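Long-range contact in tapirin (Caldicellulosiruptor kristjanssonii, PDB 6N2B), which binds cellulose and is thought to help the thermophilic bacterium adhere to it, through a calcium-bound domain built on a beta-helix: residues A[301-306]-A[326-331]. Sequence-based numbering, arbitrary orientation.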
ATOM      1  N   MET A 301      10.267  -0.992  11.029  1.00 32.45           N
ATOM      2  CA  MET A 301      10.271  -0.273   9.758  1.00 22.51           C
ATOM      3  C   MET A 301      11.722  -0.058   9.370  1.00 28.18           C
ATOM      4  O   MET A 301      12.417   0.740  10.001  1.00 29.18           O
ATOM      5  CB  MET A 301       9.555   1.067   9.850  1.00 22.03           C
ATOM      6  CG  MET A 301       9.644   1.863   8.555  1.00 20.37           C
ATOM      7  SD  MET A 301       8.379   3.142   8.443  1.00 25.21           S
ATOM      8  CE  MET A 301       9.104   4.407   9.497  1.00 22.43           C
ATOM      9  N   GLU A 302      12.175  -0.760   8.342  1.00 26.66           N
ATOM     10  CA  GLU A 302      13.549  -0.678   7.876  1.00 25.11           C
ATOM     11  C   GLU A 302      13.570   0.205   6.637  1.00 28.84           C
ATOM     12  O   GLU A 302      13.089  -0.191   5.567  1.00 24.01           O
ATOM     13  CB  GLU A 302      14.094  -2.073   7.588  1.00 28.41           C
ATOM     14  CG  GLU A 302      15.554  -2.129   7.234  1.00 27.87           C
ATOM     15  CD  GLU A 302      15.992  -3.539   6.910  1.00 37.45           C
ATOM     16  OE1 GLU A 302      15.310  -4.491   7.368  1.00 34.69           O
ATOM     17  OE2 GLU A 302      17.008  -3.695   6.190  1.00 38.65           O
ATOM     18  N   LEU A 303      14.115   1.409   6.788  1.00 27.36           N
ATOM     19  CA  LEU A 303      14.168   2.384   5.706  1.00 25.89           C
ATOM     20  C   LEU A 303      15.589   2.396   5.157  1.00 28.90           C
ATOM     21  O   LEU A 303      16.411   3.250   5.494  1.00 31.03           O
ATOM     22  CB  LEU A 303      13.735   3.759   6.204  1.00 19.56           C
ATOM     23  CG  LEU A 303      12.316   3.753   6.759  1.00 26.54           C
ATOM     24  CD1 LEU A 303      11.917   5.121   7.314  1.00 24.12           C
ATOM     25  CD2 LEU A 303      11.349   3.311   5.678  1.00 25.13           C
ATOM     26  N   ASN A 304      15.886   1.408   4.317  1.00 26.13           N
ATOM     27  CA  ASN A 304      17.141   1.442   3.588  1.00 25.72           C
ATOM     28  C   ASN A 304      17.067   2.511   2.526  1.00 25.13           C
ATOM     29  O   ASN A 304      15.996   2.985   2.161  1.00 33.57           O
ATOM     30  CB  ASN A 304      17.466   0.100   2.950  1.00 28.76           C
ATOM     31  CG  ASN A 304      17.994  -0.883   3.950  1.00 37.25           C
ATOM     32  OD1 ASN A 304      19.143  -0.773   4.392  1.00 35.17           O
ATOM     33  ND2 ASN A 304      17.152  -1.838   4.348  1.00 29.22           N
ATOM     34  N   GLY A 305      18.227   2.875   2.006  1.00 34.56           N
ATOM     35  CA  GLY A 305      18.452   4.217   1.549  1.00 26.18           C
ATOM     36  C   GLY A 305      18.568   4.389   0.051  1.00 35.58           C
ATOM     37  O   GLY A 305      18.406   3.459  -0.743  1.00 22.42           O
ATOM     38  N   TYR A 306      19.000   5.600  -0.296  1.00 47.69           N
ATOM     39  CA  TYR A 306      18.614   6.389  -1.448  1.00 32.95           C
ATOM     40  C   TYR A 306      17.101   6.464  -1.455  1.00 31.88           C
ATOM     41  O   TYR A 306      16.402   5.694  -2.119  1.00 34.32           O
ATOM     42  CB  TYR A 306      19.275   5.852  -2.700  1.00 34.38           C
ATOM     43  CG  TYR A 306      20.745   6.176  -2.578  1.00 45.92           C
ATOM     44  CD1 TYR A 306      21.148   7.447  -2.160  1.00 41.32           C
ATOM     45  CD2 TYR A 306      21.728   5.207  -2.777  1.00 51.54           C
ATOM     46  CE1 TYR A 306      22.488   7.758  -1.994  1.00 41.50           C
ATOM     47  CE2 TYR A 306      23.081   5.515  -2.616  1.00 52.21           C
ATOM     48  CZ  TYR A 306      23.451   6.791  -2.223  1.00 45.80           C
ATOM     49  OH  TYR A 306      24.780   7.102  -2.060  1.00 53.24           O
ATOM     50  N   GLY A 326      19.548   6.338   3.800  1.00 31.31           N
ATOM     51  CA  GLY A 326      18.151   6.723   3.853  1.00 35.41           C
ATOM     52  C   GLY A 326      17.930   7.998   4.646  1.00 33.19           C
ATOM     53  O   GLY A 326      18.639   8.298   5.602  1.00 33.17           O
ATOM     54  N   ASN A 327      16.911   8.752   4.233  1.00 32.32           N
ATOM     55  CA  ASN A 327      16.515  10.009   4.856  1.00 32.60           C
ATOM     56  C   ASN A 327      15.116   9.850   5.412  1.00 32.38           C
ATOM     57  O   ASN A 327      14.180   9.571   4.656  1.00 37.87           O
ATOM     58  CB  ASN A 327      16.512  11.155   3.851  1.00 38.06           C
ATOM     59  CG  ASN A 327      17.840  11.816   3.728  1.00 52.06           C
ATOM     60  OD1 ASN A 327      18.038  12.919   4.234  1.00 60.07           O
ATOM     61  ND2 ASN A 327      18.771  11.153   3.046  1.00 58.63           N
ATOM     62  N   PHE A 328      14.960  10.069   6.712  1.00 27.40           N
ATOM     63  CA  PHE A 328      13.665   9.908   7.354  1.00 28.57           C
ATOM     64  C   PHE A 328      13.352  11.148   8.177  1.00 27.53           C
ATOM     65  O   PHE A 328      14.121  11.494   9.077  1.00 28.62           O
ATOM     66  CB  PHE A 328      13.657   8.660   8.229  1.00 18.14           C
ATOM     67  CG  PHE A 328      12.373   8.455   8.948  1.00 24.10           C
ATOM     68  CD1 PHE A 328      11.172   8.750   8.332  1.00 21.35           C
ATOM     69  CD2 PHE A 328      12.364   7.972  10.251  1.00 23.29           C
ATOM     70  CE1 PHE A 328       9.984   8.570   9.002  1.00 27.40           C
ATOM     71  CE2 PHE A 328      11.179   7.781  10.924  1.00 18.94           C
ATOM     72  CZ  PHE A 328       9.986   8.070  10.304  1.00 20.99           C
ATOM     73  N   GLU A 329      12.222  11.801   7.888  1.00 22.17           N
ATOM     74  CA  GLU A 329      11.785  12.994   8.610  1.00 24.27           C
ATOM     75  C   GLU A 329      10.471  12.742   9.337  1.00 26.93           C
ATOM     76  O   GLU A 329       9.522  12.220   8.744  1.00 24.82           O
ATOM     77  CB  GLU A 329      11.591  14.180   7.672  1.00 37.61           C
ATOM     78  CG  GLU A 329      12.728  14.458   6.719  1.00 36.36           C
ATOM     79  CD  GLU A 329      12.586  15.833   6.089  1.00 48.55           C
ATOM     80  OE1 GLU A 329      11.448  16.377   6.095  1.00 39.77           O
ATOM     81  OE2 GLU A 329      13.613  16.370   5.613  1.00 48.09           O
ATOM     82  N   ILE A 330      10.403  13.153  10.600  1.00 17.12           N
ATOM     83  CA  ILE A 330       9.182  13.083  11.389  1.00 14.23           C
ATOM     84  C   ILE A 330       8.603  14.485  11.508  1.00 22.49           C
ATOM     85  O   ILE A 330       9.231  15.377  12.094  1.00 32.85           O
ATOM     86  CB  ILE A 330       9.445  12.477  12.771  1.00 21.05           C
ATOM     87  CG1 ILE A 330      10.078  11.093  12.618  1.00 23.70           C
ATOM     88  CG2 ILE A 330       8.147  12.406  13.569  1.00 21.06           C
ATOM     89  CD1 ILE A 330      10.582  10.532  13.909  1.00 20.18           C
ATOM     90  N   GLY A 331       7.393  14.677  10.975  1.00 27.31           N
ATOM     91  CA  GLY A 331       6.843  16.016  10.861  1.00 24.33           C
ATOM     92  C   GLY A 331       6.148  16.521  12.104  1.00 27.21           C
ATOM     93  O   GLY A 331       6.123  17.732  12.348  1.00 28.67           O
TER
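Two faces of the beta-helix meet in its interior here. Strand 300-303 belongs to one parallel sheet, strand 327-330 to another face, next to strand 307-311. Met301 and Leu303 point inward from the first, and Phe328 points inward from the second. The contact is apolar, and the Phe328 ring is its centre. Leu303 brings one methyl, CD1, over a face of that ring, in a CH-pi contact 4.0 Å from the centroid. The methyl sits toward the rim, so its nearest ring atom is Phe328 CG, 3.7 Å from Leu303 CD1. Met301 reaches the far end of the same ring. Its CG lies anti to the backbone N (chi1 176°), and the chain then bends at chi3 (79°), which brings the methyl to the CZ end of the ring. Met301 CE lies 3.9 Å from Phe328 CZ, in an approach that is oblique to the ring. Val320 and Val322 of strand 319-322 and Tyr309 and Ala311 of strand 307-311 also touch Phe328, so neighbouring strands share this core. An alanine in place of Phe328 would probably open a gap in the core, with the Leu303 and Met301 methyls left without the ring they pack on. Where the chain leaves strand 300-303 and, a coil later, enters strand 327-330, the backbones meet, with Gly305 CA 3.3 Å from Gly326 N. The CA-CB bond of Asn304 points away from 326-331, and its OD1 is hydrogen-bonded to Asn324 ND2. Its ND2 donates to the carboxylate of Glu302 on the anti side, 34° out of the carboxylate plane, with 2.6 Å between Asn304 ND2 and Glu302 OE2.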